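Side-chain contacts in aerobactin synthase IucC (Klebsiella pneumoniae, PDB 6CN7), which makes the siderophore aerobactin, probably by ATP-dependent attachment of a second N-acetyl-N-hydroxylysine to N-citryl-N-acetyl-N-hydroxylysine: residues D108-K113 with P160-T165; C133-H138 with L373-E378; R167-A172 with W225-K230; L233-D238 with Q346-V351. The protein carries 5 engineered substitutions. All blocks are in the same frame, centred on the assembly; numbering follows the deposited sequence.

Overall arrangement
The contacts form two pairs. Contacts 1 and 2 touch, with centres 11 Å apart, where Leu111 packs on Leu134 and Leu135; along the chain their segments alternate. Contacts 3 and 4, with centres 10 Å apart, follow one another in sequence, share helix 224-234 and reach the same antiparallel sheet. The long loop closed by contact 2 encloses both of them. Contact 1 leads into contact 3 along the chain, yet their centres are 23 Å apart; those of contacts 2 and 4 are 35 Å apart, on opposite sides of the chain's centre. Contact 1 thus sets a turn on helix 91-114 and contact 2 joins two loops beside it, while the other pair holds a helix and its continuation to the sheet beside the second subunit.

Contact 1 (D108-K113 with P160-T165); sequences DLQLLK and PEYANT
Gln110 and Tyr162 meet where helix 91-114 runs past the 3-10 turn 160-162, the Gln110 CA lying 6.8 Å from the Tyr162 CA. The Gln110 methylene CG makes the closest approach, 3.5 Å from Tyr162 CD1 and equally 3.5 Å from the carbonyl oxygen Glu161 O. With CG anti to the backbone N (chi1 -177°), the Gln110 chain reaches out to the turn, and its bend at chi2 brings the amide obliquely up to the CD1-CE1 side of the ring, the two planes 42° apart. The amide oxygen Gln110 OE1 touches the ring by van der Waals contact, 3.9 Å from Tyr162 CD1; no hydrogen bond spans the contact. Both residues are partly exposed, and theirs is the close but outer, partly solvent-facing side. The inner side is buried and apolar, with the branch Leu111 CD2 lying 3.9 Å from the methylene Glu161 CB. Beyond CB the Glu161 chain turns away from the helix, and its carboxylate pairs with Arg147 in a salt bridge. Tyr162 also rests on Leu155 and Glu156 of helix 152-158. The arrangement is a short 3-10 turn, packed against the flank of a long helix, that carries the chain from helix 152-158 into strand 165-174.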
loop_
_atom_site.group_PDB
_atom_site.type_symbol
_atom_site.label_atom_id
_atom_site.label_comp_id
_atom_site.label_asym_id
_atom_site.label_seq_id
_atom_site.Cartn_x
_atom_site.Cartn_y
_atom_site.Cartn_z
ATOM N N ASP A 108 2.860 15.091 15.890
ATOM C CA ASP A 108 2.994 16.049 16.982
ATOM C C ASP A 108 2.134 15.651 18.175
ATOM O O ASP A 108 2.522 15.888 19.325
ATOM C CB ASP A 108 2.630 17.451 16.490
ATOM C CG ASP A 108 3.624 17.988 15.473
ATOM O OD1 ASP A 108 4.675 17.342 15.265
ATOM O OD2 ASP A 108 3.353 19.053 14.880
ATOM N N LEU A 109 0.972 15.044 17.926
ATOM C CA LEU A 109 0.153 14.533 19.020
ATOM C C LEU A 109 0.850 13.383 19.734
ATOM O O LEU A 109 0.764 13.264 20.963
ATOM C CB LEU A 109 -1.208 14.084 18.491
ATOM C CG LEU A 109 -2.167 15.188 18.039
ATOM C CD1 LEU A 109 -3.309 14.597 17.232
ATOM C CD2 LEU A 109 -2.704 15.961 19.231
ATOM N N GLN A 110 1.544 12.525 18.984
ATOM C CA GLN A 110 2.289 11.433 19.602
ATOM C C GLN A 110 3.411 11.967 20.486
ATOM O O GLN A 110 3.584 11.523 21.628
ATOM C CB GLN A 110 2.854 10.509 18.523
ATOM C CG GLN A 110 3.585 9.296 19.078
ATOM C CD GLN A 110 2.680 8.414 19.914
ATOM O OE1 GLN A 110 1.486 8.291 19.641
ATOM N NE2 GLN A 110 3.242 7.805 20.948
ATOM N N LEU A 111 4.190 12.920 19.971
ATOM C CA LEU A 111 5.292 13.473 20.751
ATOM C C LEU A 111 4.780 14.153 22.013
ATOM O O LEU A 111 5.404 14.060 23.077
ATOM C CB LEU A 111 6.094 14.457 19.896
ATOM C CG LEU A 111 6.790 13.847 18.676
ATOM C CD1 LEU A 111 7.416 14.925 17.806
ATOM C CD2 LEU A 111 7.844 12.839 19.107
ATOM N N LEU A 112 3.640 14.838 21.915
ATOM C CA LEU A 112 3.063 15.485 23.087
ATOM C C LEU A 112 2.682 14.458 24.145
ATOM O O LEU A 112 2.941 14.657 25.338
ATOM C CB LEU A 112 1.849 16.316 22.668
ATOM C CG LEU A 112 1.218 17.246 23.707
ATOM C CD1 LEU A 112 2.219 18.268 24.223
ATOM C CD2 LEU A 112 0.019 17.944 23.094
ATOM N N LYS A 113 2.068 13.349 23.727
ATOM C CA LYS A 113 1.697 12.302 24.673
ATOM C C LYS A 113 2.928 11.620 25.261
ATOM O O LYS A 113 2.983 11.358 26.468
ATOM C CB LYS A 113 0.791 11.276 23.990
ATOM N N PRO A 160 9.840 7.554 12.885
ATOM C CA PRO A 160 10.586 7.591 14.152
ATOM C C PRO A 160 9.809 8.176 15.316
ATOM O O PRO A 160 10.029 7.750 16.458
ATOM C CB PRO A 160 11.817 8.445 13.810
ATOM C CG PRO A 160 11.406 9.263 12.640
ATOM C CD PRO A 160 10.461 8.403 11.854
ATOM N N GLU A 161 8.914 9.138 15.081
ATOM C CA GLU A 161 8.224 9.774 16.199
ATOM C C GLU A 161 7.337 8.807 16.975
ATOM O O GLU A 161 6.882 9.160 18.070
ATOM C CB GLU A 161 7.390 10.965 15.715
ATOM C CG GLU A 161 6.315 10.640 14.687
ATOM C CD GLU A 161 6.809 10.773 13.262
ATOM O OE1 GLU A 161 8.042 10.753 13.050
ATOM O OE2 GLU A 161 5.960 10.907 12.353
ATOM N N TYR A 162 7.084 7.604 16.452
ATOM C CA TYR A 162 6.330 6.594 17.184
ATOM C C TYR A 162 7.216 5.553 17.856
ATOM O O TYR A 162 6.736 4.833 18.738
ATOM C CB TYR A 162 5.337 5.900 16.243
ATOM C CG TYR A 162 4.337 6.859 15.635
ATOM C CD1 TYR A 162 3.175 7.202 16.310
ATOM C CD2 TYR A 162 4.562 7.430 14.389
ATOM C CE1 TYR A 162 2.261 8.086 15.762
ATOM C CE2 TYR A 162 3.655 8.311 13.831
ATOM C CZ TYR A 162 2.506 8.637 14.521
ATOM O OH TYR A 162 1.605 9.517 13.964
ATOM N N ALA A 163 8.485 5.453 17.458
ATOM C CA ALA A 163 9.470 4.622 18.157
ATOM C C ALA A 163 9.057 3.153 18.182
ATOM O O ALA A 163 9.309 2.436 19.152
ATOM C CB ALA A 163 9.711 5.138 19.577
ATOM N N ASN A 164 8.420 2.697 17.112
ATOM C CA ASN A 164 8.084 1.289 16.979
ATOM C C ASN A 164 9.175 0.555 16.205
ATOM O O ASN A 164 9.932 1.147 15.432
ATOM C CB ASN A 164 6.739 1.119 16.278
ATOM C CG ASN A 164 5.566 1.427 17.188
ATOM O OD1 ASN A 164 5.564 1.060 18.363
ATOM N ND2 ASN A 164 4.562 2.108 16.651
ATOM N N THR A 165 9.247 -0.752 16.425
ATOM C CA THR A 165 10.261 -1.592 15.809
ATOM C C THR A 165 9.618 -2.548 14.812
ATOM O O THR A 165 8.400 -2.737 14.786
ATOM C CB THR A 165 11.035 -2.378 16.870
ATOM O OG1 THR A 165 10.139 -3.245 17.579
ATOM C CG2 THR A 165 11.708 -1.435 17.850
#

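Contact 2 (C133-H138 with L373-E378); sequences CLLSGH and LMECDE
A buried carboxylate joins two loops here: Glu375, in the loop between strand 366-369 and helix 383-391, reaches across to Ser136, in the loop that follows helix 128-133. Both carboxylate oxygens are used, in a two-point grip on one serine. The backbone Ser136 N donates to Glu375 OE2 over 2.8 Å in a nearly straight bond, 172° at the hydrogen, although it comes in from above the carboxylate plane, 37° out of it. The hydroxyl Ser136 OG donates to Glu375 OE1, also over 2.8 Å, and that oxygen receives it on its syn lone pair, on the side of the other oxygen. Two bonds, one to each oxygen, should limit rotation of the carboxylate about its CG-CD bond. A bend of the Glu375 chain at chi2 (-70°) swings the carboxylate over to Ser136. Closer to the backbone, Glu375 CG rests on Leu135 CD2 at 3.7 Å, the two side chains crossing at about a right angle. The contact thus ties two irregular, non-sheet parts of the IucA/IucC family region that lie 235 residues apart in sequence. A salt bridge from Arg115 to Glu375 OE1 supplies the charge partner, and together with the two donors from Ser136 would be expected to stabilise the ionised carboxylate. On the serine side, the carbonyl oxygen Ser136 O accepts a hydrogen bond from Lys145.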
loop_
_atom_site.group_PDB
_atom_site.type_symbol
_atom_site.label_atom_id
_atom_site.label_comp_id
_atom_site.label_asym_id
_atom_site.label_seq_id
_atom_site.Cartn_x
_atom_site.Cartn_y
_atom_site.Cartn_z
ATOM N N CYS A 133 14.161 9.560 18.748
ATOM C CA CYS A 133 12.794 9.354 18.285
ATOM C C CYS A 133 11.878 10.504 18.691
ATOM O O CYS A 133 10.958 10.855 17.946
ATOM C CB CYS A 133 12.243 8.035 18.831
ATOM S SG CYS A 133 12.886 6.549 18.024
ATOM N N LEU A 134 12.109 11.101 19.859
ATOM C CA LEU A 134 11.212 12.110 20.404
ATOM C C LEU A 134 11.537 13.520 19.929
ATOM O O LEU A 134 10.900 14.475 20.389
ATOM C CB LEU A 134 11.240 12.060 21.934
ATOM C CG LEU A 134 10.800 10.733 22.562
ATOM C CD1 LEU A 134 10.918 10.812 24.070
ATOM C CD2 LEU A 134 9.378 10.373 22.154
ATOM N N LEU A 135 12.496 13.677 19.020
ATOM C CA LEU A 135 12.807 14.997 18.499
ATOM C C LEU A 135 11.656 15.517 17.642
ATOM O O LEU A 135 10.924 14.752 17.009
ATOM C CB LEU A 135 14.099 14.958 17.684
ATOM C CG LEU A 135 15.376 14.649 18.471
ATOM C CD1 LEU A 135 16.551 14.508 17.522
ATOM C CD2 LEU A 135 15.660 15.722 19.510
ATOM N N SER A 136 11.505 16.844 17.624
ATOM C CA SER A 136 10.373 17.466 16.945
ATOM C C SER A 136 10.437 17.309 15.431
ATOM O O SER A 136 9.407 17.441 14.765
ATOM C CB SER A 136 10.300 18.952 17.292
ATOM O OG SER A 136 10.188 19.142 18.690
ATOM N N GLY A 137 11.608 17.029 14.876
ATOM C CA GLY A 137 11.764 16.940 13.436
ATOM C C GLY A 137 12.438 18.166 12.854
ATOM O O GLY A 137 13.022 18.998 13.555
ATOM N N HIS A 138 12.345 18.272 11.538
ATOM C CA HIS A 138 13.063 19.328 10.834
ATOM C C HIS A 138 12.484 20.688 11.214
ATOM O O HIS A 138 11.267 20.883 11.129
ATOM C CB HIS A 138 12.988 19.124 9.326
ATOM C CG HIS A 138 14.010 19.912 8.565
ATOM N ND1 HIS A 138 13.797 21.211 8.160
ATOM C CD2 HIS A 138 15.256 19.588 8.149
ATOM C CE1 HIS A 138 14.867 21.652 7.520
ATOM N NE2 HIS A 138 15.766 20.686 7.501
ATOM N N LEU A 373 19.470 20.246 20.669
ATOM C CA LEU A 373 19.657 21.546 21.300
ATOM C C LEU A 373 18.596 22.563 20.899
ATOM O O LEU A 373 18.630 23.692 21.402
ATOM C CB LEU A 373 21.049 22.085 20.963
ATOM C CG LEU A 373 22.210 21.133 21.258
ATOM C CD1 LEU A 373 23.525 21.783 20.877
ATOM C CD2 LEU A 373 22.222 20.718 22.721
ATOM N N MET A 374 17.672 22.204 20.010
ATOM C CA MET A 374 16.538 23.052 19.672
ATOM C C MET A 374 15.295 22.718 20.482
ATOM O O MET A 374 14.256 23.355 20.280
ATOM C CB MET A 374 16.200 22.918 18.186
ATOM C CG MET A 374 17.371 23.061 17.246
ATOM S SD MET A 374 16.869 22.668 15.560
ATOM C CE MET A 374 18.450 22.749 14.761
ATOM N N GLU A 375 15.370 21.741 21.380
ATOM C CA GLU A 375 14.192 21.220 22.055
ATOM C C GLU A 375 13.971 21.899 23.401
ATOM O O GLU A 375 14.904 22.402 24.032
ATOM C CB GLU A 375 14.322 19.711 22.267
ATOM C CG GLU A 375 14.456 18.907 20.983
ATOM C CD GLU A 375 13.177 18.882 20.169
ATOM O OE1 GLU A 375 12.094 19.084 20.760
ATOM O OE2 GLU A 375 13.255 18.661 18.938
ATOM N N CYS A 376 12.710 21.908 23.828
ATOM C CA CYS A 376 12.321 22.319 25.167
ATOM C C CYS A 376 11.366 21.279 25.736
ATOM O O CYS A 376 10.801 20.465 25.002
ATOM C CB CYS A 376 11.651 23.697 25.165
ATOM S SG CYS A 376 12.736 25.057 24.707
ATOM N N ASP A 377 11.190 21.306 27.055
ATOM C CA ASP A 377 10.285 20.366 27.700
ATOM C C ASP A 377 8.890 20.978 27.822
ATOM O O ASP A 377 8.628 22.093 27.365
ATOM C CB ASP A 377 10.833 19.937 29.062
ATOM C CG ASP A 377 10.862 21.070 30.076
ATOM O OD1 ASP A 377 10.288 22.146 29.805
ATOM O OD2 ASP A 377 11.466 20.881 31.152
ATOM N N GLU A 378 7.978 20.216 28.434
ATOM C CA GLU A 378 6.613 20.677 28.679
ATOM C C GLU A 378 6.563 22.138 29.101
ATOM O O GLU A 378 5.740 22.917 28.608
ATOM C CB GLU A 378 5.973 19.814 29.768
ATOM C CG GLU A 378 4.952 18.812 29.290
ATOM C CD GLU A 378 4.269 18.124 30.448
ATOM O OE1 GLU A 378 3.123 18.495 30.781
ATOM O OE2 GLU A 378 4.895 17.227 31.052
#

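Contact 3 (R167-A172 with W225-K230); sequences RLHWLA and WQWQQK
His169 and Trp227 form a face-to-face aromatic stack between strand 165-174 and helix 224-234. The imidazole lies over the five-membered ring of the indole, the centroids of the two rings 3.6 Å apart and their planes only 12° from parallel. His169 NE2 sits above the fused bond of the indole, 3.4 Å from Trp227 CE2, while His169 CE1 lies 3.5 Å from Trp227 NE1. Each side chain has CG anti to its own backbone N (chi1 -166° for His169, 167° for Trp227), which extends both rings into the space between strand and helix. Apolar contact continues along the strand at Leu171, where the methyl CD2 approaches the six-membered ring of the indole obliquely, 3.7 Å from Trp227 CZ3. The polar partners lie beyond the stack: His169 NE2 is hydrogen-bonded to Ser246 OG, and Trp227 NE1 to Glu153 of the second subunit. These bonds should limit rotation of the rings, and they link the stack to the dimer interface. The strand lies within the antiparallel sheet, paired with strands 217-222 and 244-250, and Trp227 packs on Val222 of the one and Ser246 of the other, so helix 224-234 lies across this face of the sheet.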
loop_
_atom_site.group_PDB
_atom_site.type_symbol
_atom_site.label_atom_id
_atom_site.label_comp_id
_atom_site.label_asym_id
_atom_site.label_seq_id
_atom_site.Cartn_x
_atom_site.Cartn_y
_atom_site.Cartn_z
ATOM N N ARG A 167 10.766 -6.064 11.882
ATOM C CA ARG A 167 11.718 -6.921 11.197
ATOM C C ARG A 167 11.860 -6.492 9.742
ATOM O O ARG A 167 10.996 -5.816 9.178
ATOM C CB ARG A 167 11.275 -8.384 11.257
ATOM C CG ARG A 167 11.453 -9.043 12.608
ATOM C CD ARG A 167 11.094 -10.517 12.538
ATOM N NE ARG A 167 11.255 -11.189 13.825
ATOM C CZ ARG A 167 10.919 -12.455 14.053
ATOM N NH1 ARG A 167 10.395 -13.194 13.083
ATOM N NH2 ARG A 167 11.105 -12.983 15.255
ATOM N N LEU A 168 12.967 -6.903 9.136
ATOM C CA LEU A 168 13.198 -6.664 7.723
ATOM C C LEU A 168 12.723 -7.851 6.898
ATOM O O LEU A 168 12.711 -8.996 7.362
ATOM C CB LEU A 168 14.680 -6.414 7.452
ATOM C CG LEU A 168 15.299 -5.234 8.200
ATOM C CD1 LEU A 168 16.787 -5.147 7.899
ATOM C CD2 LEU A 168 14.591 -3.932 7.846
ATOM N N HIS A 169 12.323 -7.562 5.666
ATOM C CA HIS A 169 12.013 -8.588 4.686
ATOM C C HIS A 169 13.287 -8.960 3.935
ATOM O O HIS A 169 14.164 -8.120 3.714
ATOM C CB HIS A 169 10.943 -8.090 3.716
ATOM C CG HIS A 169 10.316 -9.170 2.894
ATOM N ND1 HIS A 169 9.279 -9.950 3.357
ATOM C CD2 HIS A 169 10.572 -9.593 1.635
ATOM C CE1 HIS A 169 8.925 -10.810 2.419
ATOM N NE2 HIS A 169 9.694 -10.614 1.364
ATOM N N TRP A 170 13.389 -10.230 3.548
ATOM C CA TRP A 170 14.606 -10.762 2.944
ATOM C C TRP A 170 14.303 -11.361 1.580
ATOM O O TRP A 170 13.367 -12.157 1.437
ATOM C CB TRP A 170 15.249 -11.810 3.854
ATOM C CG TRP A 170 15.816 -11.206 5.091
ATOM C CD1 TRP A 170 15.178 -11.025 6.282
ATOM C CD2 TRP A 170 17.137 -10.680 5.259
ATOM N NE1 TRP A 170 16.021 -10.425 7.185
ATOM C CE2 TRP A 170 17.231 -10.202 6.580
ATOM C CE3 TRP A 170 18.251 -10.570 4.421
ATOM C CZ2 TRP A 170 18.394 -9.624 7.083
ATOM C CZ3 TRP A 170 19.405 -9.998 4.923
ATOM C CH2 TRP A 170 19.467 -9.532 6.240
ATOM N N LEU A 171 15.100 -10.977 0.588
ATOM C CA LEU A 171 15.014 -11.507 -0.764
ATOM C C LEU A 171 16.267 -12.306 -1.089
ATOM O O LEU A 171 17.287 -12.227 -0.399
ATOM C CB LEU A 171 14.840 -10.379 -1.788
ATOM C CG LEU A 171 13.575 -9.524 -1.704
ATOM C CD1 LEU A 171 13.600 -8.459 -2.789
ATOM C CD2 LEU A 171 12.331 -10.384 -1.824
ATOM N N ALA A 172 16.177 -13.084 -2.165
ATOM C CA ALA A 172 17.316 -13.798 -2.723
ATOM C C ALA A 172 17.489 -13.372 -4.172
ATOM O O ALA A 172 16.522 -13.368 -4.941
ATOM C CB ALA A 172 17.128 -15.314 -2.627
ATOM N N TRP A 225 7.981 -1.798 4.437
ATOM C CA TRP A 225 7.142 -0.898 3.652
ATOM C C TRP A 225 7.515 -0.956 2.178
ATOM O O TRP A 225 6.638 -1.012 1.308
ATOM C CB TRP A 225 7.258 0.535 4.172
ATOM C CG TRP A 225 6.279 1.469 3.521
ATOM C CD1 TRP A 225 5.043 1.818 3.986
ATOM C CD2 TRP A 225 6.450 2.164 2.281
ATOM N NE1 TRP A 225 4.436 2.686 3.115
ATOM C CE2 TRP A 225 5.278 2.916 2.058
ATOM C CE3 TRP A 225 7.479 2.224 1.334
ATOM C CZ2 TRP A 225 5.108 3.719 0.928
ATOM C CZ3 TRP A 225 7.308 3.020 0.218
ATOM C CH2 TRP A 225 6.131 3.758 0.025
ATOM N N GLN A 226 8.817 -0.948 1.880
ATOM C CA GLN A 226 9.265 -1.056 0.496
ATOM C C GLN A 226 8.772 -2.350 -0.140
ATOM O O GLN A 226 8.302 -2.347 -1.284
ATOM C CB GLN A 226 10.792 -0.975 0.441
ATOM C CG GLN A 226 11.380 -0.920 -0.964
ATOM C CD GLN A 226 11.215 0.433 -1.624
ATOM O OE1 GLN A 226 10.522 1.310 -1.109
ATOM N NE2 GLN A 226 11.861 0.613 -2.771
ATOM N N TRP A 227 8.871 -3.468 0.583
ATOM C CA TRP A 227 8.362 -4.731 0.055
ATOM C C TRP A 227 6.849 -4.690 -0.102
ATOM O O TRP A 227 6.308 -5.128 -1.125
ATOM C CB TRP A 227 8.754 -5.890 0.968
ATOM C CG TRP A 227 7.999 -7.144 0.651
ATOM C CD1 TRP A 227 6.981 -7.696 1.374
ATOM C CD2 TRP A 227 8.189 -7.992 -0.485
ATOM N NE1 TRP A 227 6.530 -8.841 0.760
ATOM C CE2 TRP A 227 7.257 -9.044 -0.383
ATOM C CE3 TRP A 227 9.060 -7.966 -1.578
ATOM C CZ2 TRP A 227 7.172 -10.060 -1.332
ATOM C CZ3 TRP A 227 8.976 -8.974 -2.518
ATOM C CH2 TRP A 227 8.040 -10.008 -2.390
ATOM N N GLN A 228 6.156 -4.171 0.910
ATOM C CA GLN A 228 4.699 -4.176 0.917
ATOM C C GLN A 228 4.137 -3.357 -0.241
ATOM O O GLN A 228 3.260 -3.821 -0.979
ATOM C CB GLN A 228 4.212 -3.634 2.260
ATOM C CG GLN A 228 2.720 -3.704 2.506
ATOM C CD GLN A 228 2.348 -3.100 3.846
ATOM O OE1 GLN A 228 1.542 -2.173 3.918
ATOM N NE2 GLN A 228 2.948 -3.613 4.916
ATOM N N GLN A 229 4.645 -2.139 -0.427
ATOM C CA GLN A 229 4.040 -1.187 -1.349
ATOM C C GLN A 229 4.667 -1.173 -2.735
ATOM O O GLN A 229 3.972 -0.854 -3.706
ATOM C CB GLN A 229 4.122 0.229 -0.767
ATOM C CG GLN A 229 3.399 0.393 0.557
ATOM C CD GLN A 229 1.941 -0.005 0.475
ATOM O OE1 GLN A 229 1.241 0.348 -0.473
ATOM N NE2 GLN A 229 1.476 -0.751 1.468
ATOM N N LYS A 230 5.952 -1.498 -2.866
ATOM C CA LYS A 230 6.662 -1.290 -4.125
ATOM C C LYS A 230 7.164 -2.591 -4.738
ATOM O O LYS A 230 6.788 -2.915 -5.869
ATOM C CB LYS A 230 7.824 -0.313 -3.902
ATOM C CG LYS A 230 7.387 1.086 -3.477
ATOM C CD LYS A 230 6.513 1.755 -4.534
ATOM C CE LYS A 230 6.196 3.191 -4.164
ATOM N NZ LYS A 230 5.292 3.854 -5.143
#

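Contact 4 (L233-D238 with Q346-V351); sequences LDFIAD and QEMLGV
The backbones stay well apart, the Asp234 CA and Met348 CA being 9.7 Å from each other, and side chains from the break between helices 224-234 and 236-241 bridge the distance to the junction of helix 344-348 and strand 350-355. Phe235 occupies that break, the first residue to leave the helical conformation after one helix and the N-cap position of the next. Two residues of 346-351 meet its ring in different ways. Leu349 sends CD1 squarely over one face, 4.2 Å from the Phe235 ring centroid and only 7° off the ring normal, a CH-pi contact. Met348 SD approaches obliquely, 4.9 Å from that centroid and 68° off the normal, in a Met-aromatic contact; its nearest ring atom is Phe235 CZ, at 3.9 Å. From the sulfur the methionine chain bends at chi3 (71°), which turns the terminal methyl toward Asp234. There Met348 CE lies 3.9 Å from Phe235 CE2 and 3.3 Å from Asp234 OD2, so the methyl touches both ring and carboxylate. Phe235 and Leu349 are buried, whereas Asp234 and Met348 are partly exposed and make up the outer side. Leu233, Ile236 and Ala237 face the second subunit, packing on its Gln99, Leu106 and Tyr102. The Phe235 ring also meets that of Tyr345, in helix 344-348. Met244 of strand 244-250 packs on both Phe235 and Leu349, and Leu349 further touches Ile231 of helix 224-234 and Val330 of strand 326-330.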
loop_
_atom_site.group_PDB
_atom_site.type_symbol
_atom_site.label_atom_id
_atom_site.label_comp_id
_atom_site.label_asym_id
_atom_site.label_seq_id
_atom_site.Cartn_x
_atom_site.Cartn_y
_atom_site.Cartn_z
ATOM N N LEU A 233 4.906 -5.569 -5.799
ATOM C CA LEU A 233 4.063 -5.216 -6.933
ATOM C C LEU A 233 4.869 -4.836 -8.168
ATOM O O LEU A 233 4.674 -5.420 -9.239
ATOM C CB LEU A 233 3.135 -4.056 -6.538
ATOM C CG LEU A 233 2.206 -3.499 -7.618
ATOM C CD1 LEU A 233 1.253 -4.572 -8.116
ATOM C CD2 LEU A 233 1.438 -2.297 -7.084
ATOM N N ASP A 234 5.785 -3.873 -8.040
ATOM C CA ASP A 234 6.517 -3.383 -9.203
ATOM C C ASP A 234 7.406 -4.458 -9.819
ATOM O O ASP A 234 7.633 -4.443 -11.034
ATOM C CB ASP A 234 7.355 -2.164 -8.812
ATOM C CG ASP A 234 6.505 -0.999 -8.340
ATOM O OD1 ASP A 234 5.263 -1.093 -8.427
ATOM O OD2 ASP A 234 7.075 0.011 -7.876
ATOM N N PHE A 235 7.917 -5.389 -9.015
ATOM C CA PHE A 235 8.774 -6.461 -9.508
ATOM C C PHE A 235 8.083 -7.819 -9.424
ATOM O O PHE A 235 8.741 -8.853 -9.278
ATOM C CB PHE A 235 10.093 -6.476 -8.738
ATOM C CG PHE A 235 10.839 -5.175 -8.804
ATOM C CD1 PHE A 235 11.615 -4.860 -9.903
ATOM C CD2 PHE A 235 10.761 -4.265 -7.768
ATOM C CE1 PHE A 235 12.297 -3.661 -9.965
ATOM C CE2 PHE A 235 11.443 -3.065 -7.825
ATOM C CZ PHE A 235 12.213 -2.764 -8.926
ATOM N N ILE A 236 6.752 -7.826 -9.523
ATOM C CA ILE A 236 6.003 -9.077 -9.458
ATOM C C ILE A 236 6.396 -10.001 -10.602
ATOM O O ILE A 236 6.381 -11.229 -10.450
ATOM C CB ILE A 236 4.488 -8.785 -9.457
ATOM C CG1 ILE A 236 3.699 -10.065 -9.176
ATOM C CG2 ILE A 236 4.056 -8.162 -10.785
ATOM C CD1 ILE A 236 2.228 -9.828 -8.894
ATOM N N ALA A 237 6.748 -9.440 -11.761
ATOM C CA ALA A 237 7.181 -10.272 -12.881
ATOM C C ALA A 237 8.449 -11.038 -12.526
ATOM O O ALA A 237 8.555 -12.243 -12.781
ATOM C CB ALA A 237 7.402 -9.411 -14.122
ATOM N N ASP A 238 9.426 -10.349 -11.933
ATOM C CA ASP A 238 10.654 -11.015 -11.516
ATOM C C ASP A 238 10.384 -12.087 -10.469
ATOM O O ASP A 238 11.059 -13.124 -10.454
ATOM C CB ASP A 238 11.649 -9.983 -10.981
ATOM C CG ASP A 238 12.206 -9.092 -12.071
ATOM O OD1 ASP A 238 12.339 -9.564 -13.222
ATOM O OD2 ASP A 238 12.513 -7.918 -11.780
ATOM N N GLN A 346 18.113 -0.258 -9.521
ATOM C CA GLN A 346 19.192 0.296 -8.710
ATOM C C GLN A 346 18.657 1.134 -7.557
ATOM O O GLN A 346 19.107 0.989 -6.414
ATOM C CB GLN A 346 20.126 1.131 -9.588
ATOM C CG GLN A 346 20.822 0.331 -10.674
ATOM C CD GLN A 346 21.672 1.197 -11.580
ATOM O OE1 GLN A 346 21.536 2.421 -11.597
ATOM N NE2 GLN A 346 22.558 0.564 -12.341
ATOM N N GLU A 347 17.700 2.020 -7.837
ATOM C CA GLU A 347 17.185 2.901 -6.796
ATOM C C GLU A 347 16.344 2.131 -5.785
ATOM O O GLU A 347 16.384 2.427 -4.587
ATOM C CB GLU A 347 16.361 4.028 -7.423
ATOM N N MET A 348 15.592 1.131 -6.245
ATOM C CA MET A 348 14.580 0.497 -5.410
ATOM C C MET A 348 15.076 -0.747 -4.685
ATOM O O MET A 348 14.484 -1.123 -3.667
ATOM C CB MET A 348 13.361 0.134 -6.261
ATOM C CG MET A 348 12.706 1.331 -6.928
ATOM S SD MET A 348 11.298 0.890 -7.959
ATOM C CE MET A 348 10.101 0.420 -6.712
ATOM N N LEU A 349 16.136 -1.390 -5.169
ATOM C CA LEU A 349 16.654 -2.611 -4.561
ATOM C C LEU A 349 18.127 -2.413 -4.238
ATOM O O LEU A 349 18.943 -2.218 -5.144
ATOM C CB LEU A 349 16.462 -3.813 -5.489
ATOM C CG LEU A 349 15.017 -4.272 -5.686
ATOM C CD1 LEU A 349 14.923 -5.270 -6.826
ATOM C CD2 LEU A 349 14.478 -4.884 -4.408
ATOM N N GLY A 350 18.460 -2.468 -2.955
ATOM C CA GLY A 350 19.828 -2.274 -2.525
ATOM C C GLY A 350 19.899 -2.170 -1.017
ATOM O O GLY A 350 18.880 -2.171 -0.320
ATOM N N VAL A 351 21.131 -2.079 -0.525
ATOM C CA VAL A 351 21.384 -1.980 0.909
ATOM C C VAL A 351 22.684 -1.220 1.121
ATOM O O VAL A 351 23.629 -1.348 0.337
ATOM C CB VAL A 351 21.444 -3.372 1.574
ATOM C CG1 VAL A 351 22.571 -4.207 0.977
ATOM C CG2 VAL A 351 21.607 -3.239 3.087
#